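Side-chain contacts in E2A dna-binding protein (Human adenovirus 5, PDB 2WB0), which binds single-stranded DNA and, by forming multimers, unwinds the template without ATP during elongation of viral strand-displacement replication: residues Ala205-Ala210 / Asp302-Leu307; Arg73-Tyr78 / Ser312-Asn317; Thr48-Glu53 / Lys65-Met70; Ser6-Gly11 / Val85-His90. One frame throughout, in Å; residues are numbered along the deposited sequence.

Contact 1. Residues Ala205-Ala210 / Asp302-Leu307; sequences ALYPNA and DLLNAL
The phenol ring of Tyr207 meets Leu304 at its edge: CD1 of Leu304 lies close to the ring plane, 4.3 Å from CE2 of Tyr207. One face of the same ring carries Leu206, the preceding residue, whose CD1 sits 4.0 Å above the plane and off toward the rim. Leu206 therefore uses its two methyls differently, CD1 on the tyrosine and CD2 across the contact. With CG of Leu206 anti to the backbone N (chi1 -177°), the chain extends from the last turn of helix 189-206 toward helix 300-315. It meets Leu304 tip to tip, CD2 of Leu206 standing 4.0 Å from CD1 of Leu304. That CD2 also passes the amide of Asn305, with OD1 4.2 Å away. Tyr207, the first residue to depart from helical geometry, opens a type I turn to Ala210, closed by Ala210 N on Tyr207 O at 3.2 Å. Further along helix 300-315, Val308 and Arg311 also touch the Tyr207 side chain. No hydrogen bond joins the two segments, so the end of one helix rests against the side of the other through methyl and ring-edge contacts, a small apolar patch at a partly exposed place.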
loop_
_atom_site.group_PDB
_atom_site.type_symbol
_atom_site.label_atom_id
_atom_site.label_comp_id
_atom_site.label_asym_id
_atom_site.label_seq_id
_atom_site.Cartn_x
_atom_site.Cartn_y
_atom_site.Cartn_z
ATOM N N ALA A 205 6.422 -18.096 2.871
ATOM C CA ALA A 205 7.846 -18.335 3.136
ATOM C C ALA A 205 8.329 -17.631 4.398
ATOM O O ALA A 205 9.260 -18.101 5.081
ATOM C CB ALA A 205 8.696 -17.898 1.975
ATOM N N LEU A 206 7.750 -16.480 4.709
ATOM C CA LEU A 206 8.225 -15.783 5.899
ATOM C C LEU A 206 7.547 -16.350 7.164
ATOM O O LEU A 206 8.145 -16.291 8.261
ATOM C CB LEU A 206 7.981 -14.252 5.732
ATOM C CG LEU A 206 8.301 -13.009 6.571
ATOM C CD1 LEU A 206 9.260 -13.167 7.781
ATOM C CD2 LEU A 206 8.645 -11.747 5.647
ATOM N N TYR A 207 6.318 -16.833 6.994
ATOM C CA TYR A 207 5.504 -17.373 8.090
ATOM C C TYR A 207 5.029 -18.806 7.765
ATOM O O TYR A 207 3.793 -19.064 7.602
ATOM C CB TYR A 207 4.310 -16.463 8.404
ATOM C CG TYR A 207 4.747 -15.068 8.729
ATOM C CD1 TYR A 207 5.184 -14.727 10.004
ATOM C CD2 TYR A 207 4.751 -14.093 7.744
ATOM C CE1 TYR A 207 5.602 -13.427 10.294
ATOM C CE2 TYR A 207 5.121 -12.787 8.017
ATOM C CZ TYR A 207 5.591 -12.460 9.272
ATOM O OH TYR A 207 5.977 -11.168 9.494
ATOM N N PRO A 208 5.995 -19.732 7.629
ATOM C CA PRO A 208 5.620 -21.061 7.132
ATOM C C PRO A 208 4.629 -21.796 8.066
ATOM O O PRO A 208 3.883 -22.653 7.588
ATOM C CB PRO A 208 6.966 -21.819 7.049
ATOM C CG PRO A 208 7.929 -21.112 7.916
ATOM C CD PRO A 208 7.361 -19.693 8.178
ATOM N N ASN A 209 4.562 -21.402 9.337
ATOM C CA ASN A 209 3.680 -22.080 10.320
ATOM C C ASN A 209 2.522 -21.241 10.840
ATOM O O ASN A 209 1.976 -21.548 11.906
ATOM C CB ASN A 209 4.498 -22.593 11.500
ATOM C CG ASN A 209 5.491 -23.659 11.076
ATOM O OD1 ASN A 209 5.130 -24.640 10.398
ATOM N ND2 ASN A 209 6.752 -23.436 11.398
ATOM N N ALA A 210 2.145 -20.208 10.072
ATOM C CA ALA A 210 1.052 -19.320 10.401
ATOM C C ALA A 210 -0.239 -20.063 10.558
ATOM O O ALA A 210 -0.582 -20.900 9.713
ATOM C CB ALA A 210 0.891 -18.228 9.316
ATOM N N ASP A 302 7.976 -5.243 -0.084
ATOM C CA ASP A 302 8.778 -4.236 0.630
ATOM C C ASP A 302 7.927 -3.660 1.716
ATOM O O ASP A 302 8.465 -3.329 2.764
ATOM C CB ASP A 302 9.286 -3.125 -0.337
ATOM C CG ASP A 302 10.313 -3.659 -1.282
ATOM O OD1 ASP A 302 10.806 -4.779 -0.974
ATOM O OD2 ASP A 302 10.574 -3.030 -2.326
ATOM N N LEU A 303 6.611 -3.558 1.502
ATOM C CA LEU A 303 5.728 -3.033 2.584
ATOM C C LEU A 303 5.704 -3.971 3.820
ATOM O O LEU A 303 5.770 -3.529 4.986
ATOM C CB LEU A 303 4.295 -2.839 2.068
ATOM C CG LEU A 303 3.373 -1.750 2.644
ATOM C CD1 LEU A 303 1.882 -1.986 2.325
ATOM C CD2 LEU A 303 3.686 -0.974 3.954
ATOM N N LEU A 304 5.608 -5.275 3.566
ATOM C CA LEU A 304 5.639 -6.243 4.658
ATOM C C LEU A 304 7.007 -6.201 5.324
ATOM O O LEU A 304 7.095 -6.209 6.532
ATOM C CB LEU A 304 5.365 -7.641 4.118
ATOM C CG LEU A 304 4.778 -8.741 4.997
ATOM C CD1 LEU A 304 5.049 -10.206 4.636
ATOM C CD2 LEU A 304 4.263 -8.414 6.440
ATOM N N ASN A 305 8.078 -6.088 4.534
ATOM C CA ASN A 305 9.416 -6.002 5.121
ATOM C C ASN A 305 9.594 -4.729 5.914
ATOM O O ASN A 305 10.351 -4.745 6.908
ATOM C CB ASN A 305 10.540 -6.042 4.082
ATOM C CG ASN A 305 11.079 -7.468 3.814
ATOM O OD1 ASN A 305 10.910 -8.382 4.616
ATOM N ND2 ASN A 305 11.782 -7.610 2.719
ATOM N N ALA A 306 8.885 -3.634 5.543
ATOM C CA ALA A 306 8.996 -2.402 6.367
ATOM C C ALA A 306 8.450 -2.747 7.743
ATOM O O ALA A 306 9.044 -2.335 8.787
ATOM C CB ALA A 306 8.199 -1.253 5.830
ATOM N N LEU A 307 7.333 -3.456 7.773
ATOM C CA LEU A 307 6.743 -3.844 9.069
ATOM C C LEU A 307 7.687 -4.780 9.889
ATOM O O LEU A 307 7.916 -4.638 11.134
ATOM C CB LEU A 307 5.355 -4.479 8.877
ATOM C CG LEU A 307 4.702 -5.105 10.155
ATOM C CD1 LEU A 307 4.463 -4.082 11.279
ATOM C CD2 LEU A 307 3.336 -5.818 9.829
#

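Contact 2. Residues Arg73-Tyr78 / Ser312-Asn317; sequences RFLQAY and SLWSEN
Helix 64-83, from the all-alpha part of the protein, packs here against the last turn of helix 300-315, and Trp314 contributes most of the contact on its side. A chi1 of -175° swings the indole away from its own backbone N and carries it from the helix end toward Leu75 and Tyr78. The two residues, three apart on helix 64-83, address the indole in different ways. Tyr78 offers its CB over one face: this carbon lies 4.1 Å from the centroid of the six-membered ring and 23° off the normal, a CH-pi contact displaced toward the CE3 side of the ring. Leu75 comes to the edge instead, its CD2 in the indole plane and 3.8 Å from CE3 of Trp314. CE3 is thus touched from above and from the side. The phenol ring of Tyr78 lies oblique to the indole: its centroid is 5.8 Å from that of the five-membered ring of Trp314, and the planes are at 36°.

The polar ends are satisfied beyond the pair, Tyr78 OH by Arg311 NE and Trp314 NE1 by Glu320 O, while Phe318 stacks on the indole. Just past Trp314 the helix terminates: Ser312 O accepts both Ser315 OG, at 2.6 Å, and Glu316 N, at 3.1 Å, and Asn317 N reaches Trp314 O. Leu18 and Cys46 also pack on Leu75. The whole is a buried helix-helix interface in which one tryptophan, clasped at face and edge, joins helix 64-83 of the all-alpha region to the C-terminal end of helix 300-315.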
loop_
_atom_site.group_PDB
_atom_site.type_symbol
_atom_site.label_atom_id
_atom_site.label_comp_id
_atom_site.label_asym_id
_atom_site.label_seq_id
_atom_site.Cartn_x
_atom_site.Cartn_y
_atom_site.Cartn_z
ATOM N N ARG A 73 5.768 5.015 10.143
ATOM C CA ARG A 73 4.428 4.791 10.614
ATOM C C ARG A 73 4.308 3.543 11.488
ATOM O O ARG A 73 3.511 3.504 12.453
ATOM C CB ARG A 73 3.495 4.640 9.404
ATOM C CG ARG A 73 3.360 5.907 8.475
ATOM C CD ARG A 73 2.177 5.631 7.495
ATOM N NE ARG A 73 2.079 6.511 6.281
ATOM C CZ ARG A 73 1.253 6.323 5.233
ATOM N NH1 ARG A 73 0.489 5.197 5.102
ATOM N NH2 ARG A 73 1.231 7.254 4.247
ATOM N N PHE A 74 5.026 2.483 11.118
ATOM C CA PHE A 74 4.941 1.269 11.924
ATOM C C PHE A 74 5.595 1.492 13.270
ATOM O O PHE A 74 5.088 1.024 14.256
ATOM C CB PHE A 74 5.585 0.102 11.189
ATOM C CG PHE A 74 4.785 -0.354 10.031
ATOM C CD1 PHE A 74 3.411 -0.598 10.171
ATOM C CD2 PHE A 74 5.390 -0.506 8.750
ATOM C CE1 PHE A 74 2.628 -1.038 9.110
ATOM C CE2 PHE A 74 4.608 -0.958 7.690
ATOM C CZ PHE A 74 3.264 -1.235 7.840
ATOM N N LEU A 75 6.697 2.219 13.298
ATOM C CA LEU A 75 7.378 2.520 14.548
ATOM C C LEU A 75 6.452 3.366 15.428
ATOM O O LEU A 75 6.232 3.092 16.612
ATOM C CB LEU A 75 8.610 3.348 14.240
ATOM C CG LEU A 75 9.818 3.302 15.212
ATOM C CD1 LEU A 75 10.748 4.489 15.211
ATOM C CD2 LEU A 75 9.742 2.510 16.588
ATOM N N GLN A 76 5.885 4.383 14.819
ATOM C CA GLN A 76 4.812 5.130 15.466
ATOM C C GLN A 76 3.727 4.262 16.060
ATOM O O GLN A 76 3.301 4.477 17.199
ATOM C CB GLN A 76 4.202 6.159 14.491
ATOM C CG GLN A 76 3.325 7.206 15.308
ATOM C CD GLN A 76 2.514 8.104 14.443
ATOM O OE1 GLN A 76 2.538 9.339 14.583
ATOM N NE2 GLN A 76 1.830 7.515 13.524
ATOM N N ALA A 77 3.249 3.280 15.318
ATOM C CA ALA A 77 2.206 2.454 15.850
ATOM C C ALA A 77 2.674 1.645 17.069
ATOM O O ALA A 77 1.875 1.386 18.002
ATOM C CB ALA A 77 1.687 1.519 14.753
ATOM N N TYR A 78 3.928 1.193 17.025
ATOM C CA TYR A 78 4.457 0.372 18.155
ATOM C C TYR A 78 4.661 1.241 19.392
ATOM O O TYR A 78 4.324 0.829 20.514
ATOM C CB TYR A 78 5.739 -0.371 17.743
ATOM C CG TYR A 78 5.372 -1.654 17.025
ATOM C CD1 TYR A 78 4.717 -2.707 17.708
ATOM C CD2 TYR A 78 5.693 -1.835 15.696
ATOM C CE1 TYR A 78 4.343 -3.909 17.048
ATOM C CE2 TYR A 78 5.326 -3.049 15.002
ATOM C CZ TYR A 78 4.632 -4.056 15.680
ATOM O OH TYR A 78 4.261 -5.187 15.042
ATOM N N SER A 312 12.122 -5.873 14.131
ATOM C CA SER A 312 13.524 -6.083 14.479
ATOM C C SER A 312 14.153 -4.926 15.242
ATOM O O SER A 312 14.796 -5.136 16.263
ATOM C CB SER A 312 14.392 -6.435 13.257
ATOM O OG SER A 312 14.021 -7.725 12.823
ATOM N N LEU A 313 13.973 -3.719 14.738
ATOM C CA LEU A 313 14.475 -2.491 15.368
ATOM C C LEU A 313 13.932 -2.366 16.763
ATOM O O LEU A 313 14.697 -1.990 17.702
ATOM C CB LEU A 313 14.059 -1.246 14.532
ATOM C CG LEU A 313 14.205 0.199 15.028
ATOM C CD1 LEU A 313 15.521 0.473 15.743
ATOM C CD2 LEU A 313 14.060 1.190 13.750
ATOM N N TRP A 314 12.624 -2.644 16.903
ATOM C CA TRP A 314 11.942 -2.558 18.174
ATOM C C TRP A 314 12.629 -3.545 19.186
ATOM O O TRP A 314 12.958 -3.167 20.331
ATOM C CB TRP A 314 10.457 -2.899 18.030
ATOM C CG TRP A 314 9.747 -2.695 19.327
ATOM C CD1 TRP A 314 9.487 -3.642 20.307
ATOM C CD2 TRP A 314 9.245 -1.458 19.817
ATOM N NE1 TRP A 314 8.864 -3.036 21.403
ATOM C CE2 TRP A 314 8.704 -1.699 21.123
ATOM C CE3 TRP A 314 9.205 -0.158 19.291
ATOM C CZ2 TRP A 314 8.095 -0.691 21.875
ATOM C CZ3 TRP A 314 8.613 0.851 20.058
ATOM C CH2 TRP A 314 8.057 0.574 21.328
ATOM N N SER A 315 12.893 -4.772 18.713
ATOM C CA SER A 315 13.466 -5.864 19.531
ATOM C C SER A 315 14.870 -5.526 20.003
ATOM O O SER A 315 15.330 -6.067 21.024
ATOM C CB SER A 315 13.511 -7.196 18.751
ATOM O OG SER A 315 14.619 -7.202 17.827
ATOM N N GLU A 316 15.571 -4.658 19.269
ATOM C CA GLU A 316 16.884 -4.228 19.676
ATOM C C GLU A 316 16.783 -3.112 20.715
ATOM O O GLU A 316 17.802 -2.680 21.240
ATOM C CB GLU A 316 17.750 -3.763 18.488
ATOM C CG GLU A 316 18.017 -4.892 17.459
ATOM C CD GLU A 316 18.713 -4.446 16.191
ATOM O OE1 GLU A 316 19.155 -3.283 16.073
ATOM O OE2 GLU A 316 18.838 -5.307 15.289
ATOM N N ASN A 317 15.566 -2.683 21.038
ATOM C CA ASN A 317 15.419 -1.550 21.977
ATOM C C ASN A 317 14.509 -1.771 23.144
ATOM O O ASN A 317 14.609 -1.050 24.132
ATOM C CB ASN A 317 14.994 -0.308 21.221
ATOM C CG ASN A 317 16.055 0.180 20.330
ATOM O OD1 ASN A 317 16.106 -0.139 19.140
ATOM N ND2 ASN A 317 16.927 0.947 20.870
#

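Contact 3. Residues Thr48-Glu53 / Lys65-Met70; sequences TWLNEE and KTFVTM
Leu50 sets a single methyl, CD2, against two side chains of the neighbouring helix. It lies at the edge of the Phe67 ring, in the ring plane, 3.8 Å from CE2 of Phe67 and 3.9 Å from CD2 of the same ring. The leucine and phenylalanine side chains run at a slant to one another. The same methyl touches Val68 at CG2, also 3.9 Å away, where the leucine and valine side chains slide past each other in opposite directions. On Val68 the branch in contact is the one beside the backbone N, since a chi1 of 167° turns CG1 to the far side from that N and leaves CG2 to face the leucine.

No hydrogen bond crosses between the segments. Within 65-70, Lys65 O accepts from both Thr69 N and Thr69 OG1, each at 2.9 Å, from opposite faces of its carbonyl plane; the hydroxyl lies 38° out of that plane.

The contact brings the last turns of helix 40-53 against the early turns of helix 64-83, two helices joined by a short connection. Helix 300-315 adds to the packing, with Met309 on Leu50 and Ala306 on Phe67, while Leu57 and Leu59 from the connecting loop also touch the phenyl ring.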
loop_
_atom_site.group_PDB
_atom_site.type_symbol
_atom_site.label_atom_id
_atom_site.label_comp_id
_atom_site.label_asym_id
_atom_site.label_seq_id
_atom_site.Cartn_x
_atom_site.Cartn_y
_atom_site.Cartn_z
ATOM N N THR A 48 18.269 5.898 9.987
ATOM C CA THR A 48 19.553 5.745 10.655
ATOM C C THR A 48 19.871 4.266 10.959
ATOM O O THR A 48 21.005 3.803 10.672
ATOM C CB THR A 48 19.679 6.679 11.918
ATOM O OG1 THR A 48 19.353 8.005 11.519
ATOM C CG2 THR A 48 21.095 6.724 12.442
ATOM N N TRP A 49 18.876 3.518 11.461
ATOM C CA TRP A 49 19.071 2.096 11.767
ATOM C C TRP A 49 19.362 1.263 10.473
ATOM O O TRP A 49 20.236 0.364 10.440
ATOM C CB TRP A 49 17.881 1.585 12.575
ATOM C CG TRP A 49 17.833 0.079 12.825
ATOM C CD1 TRP A 49 18.424 -0.591 13.856
ATOM C CD2 TRP A 49 17.097 -0.904 12.085
ATOM N NE1 TRP A 49 18.129 -1.933 13.798
ATOM C CE2 TRP A 49 17.297 -2.156 12.732
ATOM C CE3 TRP A 49 16.294 -0.862 10.924
ATOM C CZ2 TRP A 49 16.743 -3.370 12.252
ATOM C CZ3 TRP A 49 15.723 -2.076 10.461
ATOM C CH2 TRP A 49 15.946 -3.313 11.133
ATOM N N LEU A 50 18.664 1.606 9.403
ATOM C CA LEU A 50 18.921 1.021 8.073
ATOM C C LEU A 50 20.359 1.306 7.581
ATOM O O LEU A 50 21.065 0.375 7.222
ATOM C CB LEU A 50 17.940 1.602 7.112
ATOM C CG LEU A 50 16.724 0.863 6.552
ATOM C CD1 LEU A 50 16.294 -0.556 7.096
ATOM C CD2 LEU A 50 15.585 1.824 6.130
ATOM N N ASN A 51 20.748 2.585 7.555
ATOM C CA ASN A 51 22.071 3.047 7.165
ATOM C C ASN A 51 23.141 2.268 7.912
ATOM O O ASN A 51 24.265 2.104 7.418
ATOM C CB ASN A 51 22.239 4.503 7.535
ATOM C CG ASN A 51 21.651 5.470 6.487
ATOM O OD1 ASN A 51 21.706 6.710 6.660
ATOM N ND2 ASN A 51 21.088 4.931 5.426
ATOM N N GLU A 52 22.772 1.784 9.101
ATOM C CA GLU A 52 23.732 1.253 10.080
ATOM C C GLU A 52 23.726 -0.277 10.034
ATOM O O GLU A 52 24.791 -0.922 9.969
ATOM C CB GLU A 52 23.402 1.867 11.468
ATOM C CG GLU A 52 23.781 1.096 12.708
ATOM C CD GLU A 52 23.239 1.775 13.994
ATOM O OE1 GLU A 52 22.711 1.016 14.866
ATOM O OE2 GLU A 52 23.313 3.048 14.091
ATOM N N GLU A 53 22.536 -0.857 9.991
ATOM C CA GLU A 53 22.372 -2.309 10.004
ATOM C C GLU A 53 22.012 -2.976 8.656
ATOM O O GLU A 53 22.107 -4.205 8.517
ATOM C CB GLU A 53 21.318 -2.674 11.045
ATOM C CG GLU A 53 21.567 -2.030 12.408
ATOM C CD GLU A 53 22.510 -2.850 13.266
ATOM O OE1 GLU A 53 22.635 -4.081 13.026
ATOM O OE2 GLU A 53 23.122 -2.260 14.189
ATOM N N LYS A 65 12.274 6.790 0.016
ATOM C CA LYS A 65 11.502 7.676 0.872
ATOM C C LYS A 65 10.262 6.979 1.360
ATOM O O LYS A 65 9.933 7.056 2.565
ATOM C CB LYS A 65 11.096 8.935 0.085
ATOM C CG LYS A 65 10.159 9.853 0.867
ATOM C CD LYS A 65 9.682 10.981 -0.093
ATOM C CE LYS A 65 8.301 11.521 0.250
ATOM N NZ LYS A 65 7.832 12.540 -0.790
ATOM N N THR A 66 9.565 6.278 0.447
ATOM C CA THR A 66 8.330 5.635 0.848
ATOM C C THR A 66 8.654 4.492 1.800
ATOM O O THR A 66 7.923 4.296 2.734
ATOM C CB THR A 66 7.512 5.073 -0.322
ATOM O OG1 THR A 66 7.262 6.127 -1.277
ATOM C CG2 THR A 66 6.137 4.564 0.214
ATOM N N PHE A 67 9.718 3.729 1.548
ATOM C CA PHE A 67 10.046 2.630 2.463
ATOM C C PHE A 67 10.275 3.170 3.932
ATOM O O PHE A 67 9.705 2.660 4.946
ATOM C CB PHE A 67 11.288 1.861 1.956
ATOM C CG PHE A 67 11.622 0.682 2.791
ATOM C CD1 PHE A 67 10.839 -0.455 2.706
ATOM C CD2 PHE A 67 12.682 0.733 3.705
ATOM C CE1 PHE A 67 11.082 -1.600 3.495
ATOM C CE2 PHE A 67 12.973 -0.384 4.454
ATOM C CZ PHE A 67 12.113 -1.557 4.386
ATOM N N VAL A 68 11.092 4.201 4.037
ATOM C CA VAL A 68 11.407 4.797 5.346
ATOM C C VAL A 68 10.188 5.424 6.031
ATOM O O VAL A 68 10.009 5.347 7.282
ATOM C CB VAL A 68 12.561 5.834 5.154
ATOM C CG1 VAL A 68 12.720 6.689 6.372
ATOM C CG2 VAL A 68 13.835 5.088 4.813
ATOM N N THR A 69 9.373 6.097 5.237
ATOM C CA THR A 69 8.113 6.660 5.770
ATOM C C THR A 69 7.195 5.591 6.329
ATOM O O THR A 69 6.589 5.773 7.400
ATOM C CB THR A 69 7.395 7.418 4.679
ATOM O OG1 THR A 69 8.225 8.548 4.378
ATOM C CG2 THR A 69 5.966 7.884 5.174
ATOM N N MET A 70 7.116 4.451 5.634
ATOM C CA MET A 70 6.268 3.413 6.155
ATOM C C MET A 70 6.877 2.806 7.412
ATOM O O MET A 70 6.150 2.487 8.342
ATOM C CB MET A 70 5.914 2.331 5.127
ATOM C CG MET A 70 5.056 2.841 3.966
ATOM S SD MET A 70 3.525 3.730 4.442
ATOM C CE MET A 70 2.765 2.361 5.299
#

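Contact 4. Residues Ser6-Gly11 / Val85-His90; sequences SAWEKG and VTYKHH
Trp8 and Tyr87 approach at a slant, and the phenol oxygen rather than the phenol ring comes up to the indole. Tyr87 OH lies at the edge of the tryptophan, near its plane, 3.6 Å from CD1 of Trp8. The tyrosine gets there with CG anti to its own carbonyl carbon (chi1 -63°), which brings the far end of the ring back to the helix. Both polar groups have their bonds nearby: Trp8 NE1 donates to Lys33 O, and Tyr87 OH makes a weak hydrogen bond with Leu34 O, so the edge contact brings together two groups whose polar atoms turn to the carbonyls of adjacent residues, the tyrosine only weakly.

Val85 makes the other half of the contact. Its CG1 presses on the first turn of the helix, 3.8 Å from CB of Ala7 and 3.6 Å from Ala7 O. That carbonyl also accepts the helical bond from Gly11 N, at 2.8 Å, and the valine methyl thus rests against backbone as well as side chain.

Ser6 caps this helix: its OG accepts from Glu9 N at 3.2 Å, with an N-H...O angle of 158°. Tyr87 also begins a type II turn that ends at His90.

The beginning of the loop after helix 64-83 is thereby set against the first turn of helix 7-21, and the loop then leads away toward strand 95-99, with Leu34 on Val85 and Pro36 on Tyr87 filling in from the region between helices 26-31 and 40-53.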
loop_
_atom_site.group_PDB
_atom_site.type_symbol
_atom_site.label_atom_id
_atom_site.label_comp_id
_atom_site.label_asym_id
_atom_site.label_seq_id
_atom_site.Cartn_x
_atom_site.Cartn_y
_atom_site.Cartn_z
ATOM N N SER A 6 0.976 9.423 32.976
ATOM C CA SER A 6 0.208 9.578 31.726
ATOM C C SER A 6 0.874 8.748 30.597
ATOM O O SER A 6 2.081 8.678 30.504
ATOM C CB SER A 6 0.059 11.080 31.324
ATOM O OG SER A 6 1.295 11.693 30.873
ATOM N N ALA A 7 0.043 8.099 29.792
ATOM C CA ALA A 7 0.477 7.441 28.566
ATOM C C ALA A 7 1.371 8.349 27.677
ATOM O O ALA A 7 2.490 7.948 27.240
ATOM C CB ALA A 7 -0.724 6.997 27.865
ATOM N N TRP A 8 0.937 9.602 27.466
ATOM C CA TRP A 8 1.758 10.561 26.734
ATOM C C TRP A 8 3.191 10.707 27.255
ATOM O O TRP A 8 4.168 10.625 26.470
ATOM C CB TRP A 8 1.052 11.931 26.624
ATOM C CG TRP A 8 1.751 12.906 25.711
ATOM C CD1 TRP A 8 1.490 13.085 24.362
ATOM C CD2 TRP A 8 2.774 13.836 26.050
ATOM N NE1 TRP A 8 2.285 14.076 23.865
ATOM C CE2 TRP A 8 3.084 14.557 24.869
ATOM C CE3 TRP A 8 3.468 14.147 27.241
ATOM C CZ2 TRP A 8 4.029 15.561 24.836
ATOM C CZ3 TRP A 8 4.442 15.158 27.202
ATOM C CH2 TRP A 8 4.735 15.830 26.013
ATOM N N GLU A 9 3.376 10.875 28.571
ATOM C CA GLU A 9 4.734 10.989 29.045
ATOM C C GLU A 9 5.537 9.658 28.820
ATOM O O GLU A 9 6.692 9.696 28.535
ATOM C CB GLU A 9 4.764 11.378 30.543
ATOM C CG GLU A 9 4.537 12.872 30.826
ATOM C CD GLU A 9 4.530 13.156 32.365
ATOM O OE1 GLU A 9 3.543 12.733 33.026
ATOM O OE2 GLU A 9 5.522 13.745 32.864
ATOM N N LYS A 10 4.879 8.521 28.956
ATOM C CA LYS A 10 5.561 7.224 28.810
ATOM C C LYS A 10 6.017 7.069 27.331
ATOM O O LYS A 10 7.195 6.782 27.053
ATOM C CB LYS A 10 4.622 6.122 29.220
ATOM C CG LYS A 10 5.114 4.735 28.842
ATOM C CD LYS A 10 4.266 3.664 29.411
ATOM C CE LYS A 10 5.003 2.334 29.325
ATOM N NZ LYS A 10 3.965 1.285 29.374
ATOM N N GLY A 11 5.103 7.354 26.393
ATOM C CA GLY A 11 5.434 7.457 24.948
ATOM C C GLY A 11 6.593 8.366 24.674
ATOM O O GLY A 11 7.544 8.011 23.920
ATOM N N VAL A 85 -1.061 5.158 24.096
ATOM C CA VAL A 85 -1.657 6.356 23.576
ATOM C C VAL A 85 -2.350 6.064 22.264
ATOM O O VAL A 85 -1.801 5.346 21.467
ATOM C CB VAL A 85 -0.721 7.603 23.538
ATOM C CG1 VAL A 85 0.570 7.434 24.275
ATOM C CG2 VAL A 85 -0.608 8.302 22.110
ATOM N N THR A 86 -3.576 6.552 22.078
ATOM C CA THR A 86 -4.265 6.458 20.781
ATOM C C THR A 86 -4.912 7.827 20.564
ATOM O O THR A 86 -5.420 8.468 21.545
ATOM C CB THR A 86 -5.354 5.384 20.794
ATOM O OG1 THR A 86 -6.307 5.763 21.764
ATOM C CG2 THR A 86 -4.839 4.047 21.318
ATOM N N TYR A 87 -4.868 8.297 19.318
ATOM C CA TYR A 87 -5.579 9.507 18.957
ATOM C C TYR A 87 -6.716 9.040 18.082
ATOM O O TYR A 87 -6.495 8.466 17.012
ATOM C CB TYR A 87 -4.691 10.456 18.182
ATOM C CG TYR A 87 -3.478 10.949 19.018
ATOM C CD1 TYR A 87 -3.554 12.107 19.807
ATOM C CD2 TYR A 87 -2.280 10.262 19.009
ATOM C CE1 TYR A 87 -2.445 12.547 20.497
ATOM C CE2 TYR A 87 -1.182 10.686 19.729
ATOM C CZ TYR A 87 -1.280 11.836 20.493
ATOM O OH TYR A 87 -0.198 12.297 21.232
ATOM N N LYS A 88 -7.941 9.273 18.526
ATOM C CA LYS A 88 -9.092 8.810 17.772
ATOM C C LYS A 88 -9.073 9.395 16.366
ATOM O O LYS A 88 -8.731 10.552 16.185
ATOM C CB LYS A 88 -10.363 9.202 18.504
ATOM C CG LYS A 88 -11.514 8.296 18.113
ATOM C CD LYS A 88 -12.666 8.416 19.086
ATOM C CE LYS A 88 -13.817 7.540 18.530
ATOM N NZ LYS A 88 -15.145 8.210 18.814
ATOM N N HIS A 89 -9.387 8.589 15.361
ATOM C CA HIS A 89 -9.364 9.020 13.920
ATOM C C HIS A 89 -7.975 9.241 13.301
ATOM O O HIS A 89 -7.853 9.744 12.152
ATOM C CB HIS A 89 -10.257 10.244 13.649
ATOM C CG HIS A 89 -11.565 10.179 14.358
ATOM N ND1 HIS A 89 -12.578 9.334 13.955
ATOM C CD2 HIS A 89 -12.004 10.783 15.491
ATOM C CE1 HIS A 89 -13.606 9.461 14.779
ATOM N NE2 HIS A 89 -13.281 10.329 15.728
ATOM N N HIS A 90 -6.938 8.895 14.063
ATOM C CA HIS A 90 -5.566 8.895 13.551
ATOM C C HIS A 90 -4.926 7.490 13.696
ATOM O O HIS A 90 -3.958 7.312 14.414
ATOM C CB HIS A 90 -4.697 9.941 14.263
ATOM C CG HIS A 90 -5.212 11.345 14.072
ATOM N ND1 HIS A 90 -4.788 12.170 13.049
ATOM C CD2 HIS A 90 -6.152 12.042 14.766
ATOM C CE1 HIS A 90 -5.435 13.330 13.133
ATOM N NE2 HIS A 90 -6.287 13.265 14.156
#

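Contacts 1, 2 and 3 are linked by touching side chains on helices 64-83 and 300-315. Phe74 of contact 2 packs on Leu303 and Leu307 of contact 1, its CD2 lying 3.6 Å from Leu307 CA, and Met70 of contact 3 reaches the same helix, its CE 3.7 Å from Leu303 CD2. Contacts 2 and 3, with centres about 12 Å apart, are further joined by a probable hydrogen bond between Glu316 OE1 and Trp49 NE1, 2.8 Å. Contact 4 stands apart: its nearest atoms are about 6 Å from contact 2 and about 15 Å from contact 1. All four lie away from the two zinc sites.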